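PDB 1K0F: periplasmic zinc-binding protein troA from Treponema pallidum, which binds zinc with high affinity in the periplasm and delivers it to the membrane permease of the TroABC transporter for import. Local coordinates for residues G1-V6 with G22-K27; G50-I55 with G75-V80. All coordinates share one frame; numbering follows the deposited sequence.

Contact 1: G1-V6 with G22-K27; sequences GKPLVV and GDVHLK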
loop_
_atom_site.group_PDB
_atom_site.type_symbol
_atom_site.label_atom_id
_atom_site.label_comp_id
_atom_site.label_asym_id
_atom_site.label_seq_id
_atom_site.Cartn_x
_atom_site.Cartn_y
_atom_site.Cartn_z
ATOM N N GLY A 1 -26.287 2.716 -18.770
ATOM C CA GLY A 1 -24.975 3.340 -18.489
ATOM C C GLY A 1 -24.004 2.361 -17.860
ATOM O O GLY A 1 -24.418 1.343 -17.300
ATOM N N LYS A 2 -22.715 2.672 -17.951
ATOM C CA LYS A 2 -21.668 1.821 -17.399
ATOM C C LYS A 2 -21.828 1.618 -15.887
ATOM O O LYS A 2 -22.231 2.540 -15.173
ATOM C CB LYS A 2 -20.289 2.424 -17.698
ATOM C CG LYS A 2 -20.202 3.199 -19.010
ATOM C CD LYS A 2 -18.785 3.721 -19.273
ATOM C CE LYS A 2 -18.446 4.940 -18.411
ATOM N NZ LYS A 2 -18.697 6.238 -19.112
ATOM N N PRO A 3 -21.503 0.401 -15.390
ATOM C CA PRO A 3 -21.573 -0.020 -13.981
ATOM C C PRO A 3 -20.643 0.722 -13.024
ATOM O O PRO A 3 -19.525 1.101 -13.383
ATOM C CB PRO A 3 -21.239 -1.505 -14.034
ATOM C CG PRO A 3 -20.401 -1.628 -15.247
ATOM C CD PRO A 3 -21.019 -0.699 -16.239
ATOM N N LEU A 4 -21.114 0.911 -11.795
ATOM C CA LEU A 4 -20.360 1.617 -10.780
ATOM C C LEU A 4 -19.455 0.714 -9.973
ATOM O O LEU A 4 -19.928 -0.147 -9.239
ATOM C CB LEU A 4 -21.312 2.324 -9.821
ATOM C CG LEU A 4 -20.600 3.087 -8.710
ATOM C CD1 LEU A 4 -19.678 4.119 -9.334
ATOM C CD2 LEU A 4 -21.616 3.750 -7.795
ATOM N N VAL A 5 -18.150 0.905 -10.114
ATOM C CA VAL A 5 -17.190 0.124 -9.352
ATOM C C VAL A 5 -16.745 1.057 -8.245
ATOM O O VAL A 5 -16.533 2.244 -8.485
ATOM C CB VAL A 5 -15.949 -0.259 -10.189
ATOM C CG1 VAL A 5 -14.861 -0.846 -9.283
ATOM C CG2 VAL A 5 -16.343 -1.250 -11.277
ATOM N N VAL A 6 -16.616 0.547 -7.030
ATOM C CA VAL A 6 -16.181 1.397 -5.933
ATOM C C VAL A 6 -15.090 0.698 -5.171
ATOM O O VAL A 6 -15.272 -0.418 -4.693
ATOM C CB VAL A 6 -17.328 1.733 -4.959
ATOM C CG1 VAL A 6 -16.754 2.350 -3.678
ATOM C CG2 VAL A 6 -18.308 2.712 -5.619
ATOM N N GLY A 22 -12.473 3.004 -19.307
ATOM C CA GLY A 22 -13.704 3.768 -19.334
ATOM C C GLY A 22 -14.932 2.911 -19.469
ATOM O O GLY A 22 -16.005 3.408 -19.799
ATOM N N ASP A 23 -14.778 1.620 -19.215
ATOM C CA ASP A 23 -15.898 0.708 -19.315
ATOM C C ASP A 23 -16.650 0.695 -18.011
ATOM O O ASP A 23 -17.601 -0.057 -17.839
ATOM C CB ASP A 23 -15.418 -0.690 -19.629
ATOM C CG ASP A 23 -14.737 -0.768 -20.951
ATOM O OD1 ASP A 23 -15.278 -0.214 -21.928
ATOM O OD2 ASP A 23 -13.657 -1.379 -21.006
ATOM N N VAL A 24 -16.213 1.507 -17.066
ATOM C CA VAL A 24 -16.914 1.564 -15.799
ATOM C C VAL A 24 -16.794 2.951 -15.225
ATOM O O VAL A 24 -15.981 3.757 -15.666
ATOM C CB VAL A 24 -16.359 0.532 -14.742
ATOM C CG1 VAL A 24 -16.235 -0.837 -15.360
ATOM C CG2 VAL A 24 -15.007 0.984 -14.197
ATOM N N HIS A 25 -17.648 3.233 -14.259
ATOM C CA HIS A 25 -17.595 4.498 -13.576
ATOM C C HIS A 25 -16.860 4.058 -12.327
ATOM O O HIS A 25 -17.298 3.125 -11.651
ATOM C CB HIS A 25 -19.000 4.980 -13.260
ATOM C CG HIS A 25 -19.661 5.660 -14.411
ATOM N ND1 HIS A 25 -20.731 5.110 -15.085
ATOM C CD2 HIS A 25 -19.399 6.841 -15.021
ATOM C CE1 HIS A 25 -21.101 5.930 -16.060
ATOM N NE2 HIS A 25 -20.308 6.986 -16.041
ATOM N N LEU A 26 -15.731 4.693 -12.036
ATOM C CA LEU A 26 -14.944 4.304 -10.880
ATOM C C LEU A 26 -14.841 5.371 -9.810
ATOM O O LEU A 26 -14.657 6.541 -10.095
ATOM C CB LEU A 26 -13.543 3.896 -11.330
ATOM C CG LEU A 26 -12.399 4.015 -10.318
ATOM C CD1 LEU A 26 -12.656 3.104 -9.122
ATOM C CD2 LEU A 26 -11.087 3.648 -11.004
ATOM N N LYS A 27 -14.959 4.950 -8.564
ATOM C CA LYS A 27 -14.859 5.879 -7.463
ATOM C C LYS A 27 -13.827 5.384 -6.456
ATOM O O LYS A 27 -14.017 4.350 -5.808
ATOM C CB LYS A 27 -16.234 6.050 -6.799
ATOM C CG LYS A 27 -16.192 6.702 -5.415
ATOM C CD LYS A 27 -16.264 8.222 -5.515
ATOM C CE LYS A 27 -15.464 8.930 -4.402
ATOM N NZ LYS A 27 -16.362 9.696 -3.500
#
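The imidazole of His25 meets Lys2 in two ways, at its edge and over one face. At the edge, ND1 of His25 donates to the backbone O of Lys2 (3.0 Å, N-H...O angle 158°). The acceptor lies in the ring plane, whereas the donor stands 48° out of the carbonyl plane, missing a lone-pair direction. Over the face, Lys2 CE sits 3.8 Å from the centroid of the His25 ring, a CH-pi contact offset toward the rim, though the Lys2 chain is doubtfully placed. His25 CG is anti to its carbonyl carbon (chi1 -82°), which leans the ring toward the N-terminal end of its strand, level with Lys2.

The strands run parallel: His25 N bonds Pro3 O at 3.0 Å, Val5 N bonds His25 O at 2.8 Å and Lys27 N bonds Val5 O at 3.1 Å. On one face Val5 CG2 rests 3.9 Å from Val24 CB, and Val16 of helix 10-20 covers both. On the other face, Leu4 CD1 bends over to His25 O, 3.5 Å away.

These bonds close the beta-alpha-beta unit of strand 4-7, helix 10-20 and strand 25-28. With ND1 as donor and the Lys2 ammonium nearby, a neutral His25 ring is plausible.

Contact 2: G50-I55 with G75-V80; sequences GNADLI and GSRLVV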
loop_
_atom_site.group_PDB
_atom_site.type_symbol
_atom_site.label_atom_id
_atom_site.label_comp_id
_atom_site.label_asym_id
_atom_site.label_seq_id
_atom_site.Cartn_x
_atom_site.Cartn_y
_atom_site.Cartn_z
ATOM N N GLY A 50 -23.491 2.291 -1.726
ATOM C CA GLY A 50 -24.871 1.861 -1.839
ATOM C C GLY A 50 -25.323 1.581 -3.256
ATOM O O GLY A 50 -26.148 0.697 -3.479
ATOM N N ASN A 51 -24.780 2.323 -4.216
ATOM C CA ASN A 51 -25.158 2.150 -5.618
ATOM C C ASN A 51 -24.135 1.393 -6.459
ATOM O O ASN A 51 -24.380 1.105 -7.634
ATOM C CB ASN A 51 -25.413 3.513 -6.258
ATOM C CG ASN A 51 -26.013 4.500 -5.296
ATOM O OD1 ASN A 51 -27.031 4.224 -4.659
ATOM N ND2 ASN A 51 -25.383 5.663 -5.176
ATOM N N ALA A 52 -22.990 1.074 -5.868
ATOM C CA ALA A 52 -21.949 0.359 -6.595
ATOM C C ALA A 52 -22.439 -0.995 -7.070
ATOM O O ALA A 52 -23.261 -1.638 -6.427
ATOM C CB ALA A 52 -20.723 0.186 -5.718
ATOM N N ASP A 53 -21.946 -1.410 -8.226
ATOM C CA ASP A 53 -22.290 -2.706 -8.779
ATOM C C ASP A 53 -21.151 -3.635 -8.394
ATOM O O ASP A 53 -21.306 -4.853 -8.349
ATOM C CB ASP A 53 -22.391 -2.623 -10.296
ATOM C CG ASP A 53 -23.360 -1.578 -10.745
ATOM O OD1 ASP A 53 -24.493 -1.567 -10.202
ATOM O OD2 ASP A 53 -22.995 -0.777 -11.625
ATOM N N LEU A 54 -20.002 -3.032 -8.108
ATOM C CA LEU A 54 -18.819 -3.783 -7.726
ATOM C C LEU A 54 -18.034 -3.037 -6.666
ATOM O O LEU A 54 -17.584 -1.922 -6.896
ATOM C CB LEU A 54 -17.929 -4.001 -8.949
ATOM C CG LEU A 54 -16.515 -4.498 -8.675
ATOM C CD1 LEU A 54 -16.599 -5.903 -8.111
ATOM C CD2 LEU A 54 -15.692 -4.479 -9.948
ATOM N N ILE A 55 -17.883 -3.648 -5.499
ATOM C CA ILE A 55 -17.116 -3.029 -4.428
ATOM C C ILE A 55 -15.808 -3.797 -4.282
ATOM O O ILE A 55 -15.802 -5.027 -4.181
ATOM C CB ILE A 55 -17.858 -3.051 -3.083
ATOM C CG1 ILE A 55 -18.991 -2.021 -3.093
ATOM C CG2 ILE A 55 -16.888 -2.715 -1.956
ATOM C CD1 ILE A 55 -19.887 -2.103 -1.876
ATOM N N GLY A 75 -23.542 -9.412 -0.509
ATOM C CA GLY A 75 -24.747 -10.187 -0.770
ATOM C C GLY A 75 -25.775 -9.464 -1.614
ATOM O O GLY A 75 -26.556 -10.087 -2.335
ATOM N N SER A 76 -25.780 -8.141 -1.512
ATOM C CA SER A 76 -26.706 -7.319 -2.276
ATOM C C SER A 76 -26.010 -6.916 -3.563
ATOM O O SER A 76 -26.654 -6.599 -4.562
ATOM C CB SER A 76 -27.079 -6.072 -1.470
ATOM O OG SER A 76 -27.174 -6.369 -0.086
ATOM N N ARG A 77 -24.683 -6.939 -3.527
ATOM C CA ARG A 77 -23.882 -6.567 -4.683
ATOM C C ARG A 77 -22.577 -7.324 -4.669
ATOM O O ARG A 77 -22.326 -8.136 -3.784
ATOM C CB ARG A 77 -23.571 -5.074 -4.654
ATOM C CG ARG A 77 -22.620 -4.678 -3.532
ATOM C CD ARG A 77 -22.915 -3.275 -3.022
ATOM N NE ARG A 77 -24.350 -3.026 -2.906
ATOM C CZ ARG A 77 -24.968 -1.980 -3.441
ATOM N NH1 ARG A 77 -24.279 -1.080 -4.128
ATOM N NH2 ARG A 77 -26.278 -1.833 -3.291
ATOM N N LEU A 78 -21.738 -7.042 -5.650
ATOM C CA LEU A 78 -20.448 -7.694 -5.729
ATOM C C LEU A 78 -19.504 -7.023 -4.731
ATOM O O LEU A 78 -19.258 -5.824 -4.820
ATOM C CB LEU A 78 -19.886 -7.571 -7.145
ATOM C CG LEU A 78 -20.315 -8.641 -8.149
ATOM C CD1 LEU A 78 -19.706 -8.347 -9.520
ATOM C CD2 LEU A 78 -19.872 -10.007 -7.653
ATOM N N VAL A 79 -18.999 -7.798 -3.772
ATOM C CA VAL A 79 -18.070 -7.284 -2.766
ATOM C C VAL A 79 -16.894 -8.233 -2.708
ATOM O O VAL A 79 -17.041 -9.403 -2.365
ATOM C CB VAL A 79 -18.713 -7.205 -1.380
ATOM C CG1 VAL A 79 -17.653 -6.878 -0.342
ATOM C CG2 VAL A 79 -19.801 -6.147 -1.379
ATOM N N VAL A 80 -15.719 -7.718 -3.037
ATOM C CA VAL A 80 -14.526 -8.540 -3.064
ATOM C C VAL A 80 -13.290 -7.934 -2.402
ATOM O O VAL A 80 -12.900 -6.809 -2.696
ATOM C CB VAL A 80 -14.183 -8.907 -4.532
ATOM C CG1 VAL A 80 -12.746 -9.409 -4.636
ATOM C CG2 VAL A 80 -15.161 -9.960 -5.041
#
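Arg77 brings its guanidinium edge-on to the end of helix 43-51: Gly50 O lies at the edge near the plane, Asn51 CA and Ala52 N in it, and Ala52 O approaches obliquely. Both terminal nitrogens lie close to one acceptor, with Arg77 NH2 2.5 Å and Arg77 NH1 2.7 Å from Gly50 O. Neither N-H is aimed at it: the angles of 123° and 120° make both bonds weak. Distances so short at such angles leave the guanidinium placement doubtful in detail. Arg77 CG stands between its backbone N and carbonyl carbon (chi1 69°), and bends farther along carry the chain across Ile55, whose CD1 is 3.4 Å from Arg77 CD.

In the parallel strands, Ile55 N bonds Leu78 O at 2.7 Å, and Val80 N bonds Ile55 O at 2.9 Å. Ile55 and Val79 lie side by side on one face, Ile55 CB 4.0 Å from Val79 CG2; on the other face Leu54 CD1 packs 3.8 Å from Leu78 CB, with helix 107-124 covering Leu54.

The contact thus joins both strands of the beta-alpha-beta unit built on helix 67-73 and also reaches the preceding helix. A positive charge beside that helix's C-terminal carbonyls is electrostatically favourable in principle.

Overall arrangement
Contacts 1 and 2 belong to one four-stranded parallel sheet, ordered 25-28, 4-7, 54-57, 78-81, and each joins the two strands of its own beta-alpha-beta unit. Their centres are 12 Å apart, and the central pair 4-7 and 54-57 connects them. Val6 N to Leu54 O at 2.7 Å is a probable backbone hydrogen bond, and the Asp53 carboxylate reaches across through OD2, 2.5 Å from Leu4 N. Packing adds to this, with Val6 CG2 3.5 Å from Ala52 CB. Helix 107-124 touches Val5 of contact 1 and Leu54 of contact 2. Both contacts pair neighbouring strands, away from the zinc-binding residues His37, His102, His168 and Asp248, which hold no metal in this zinc-free structure.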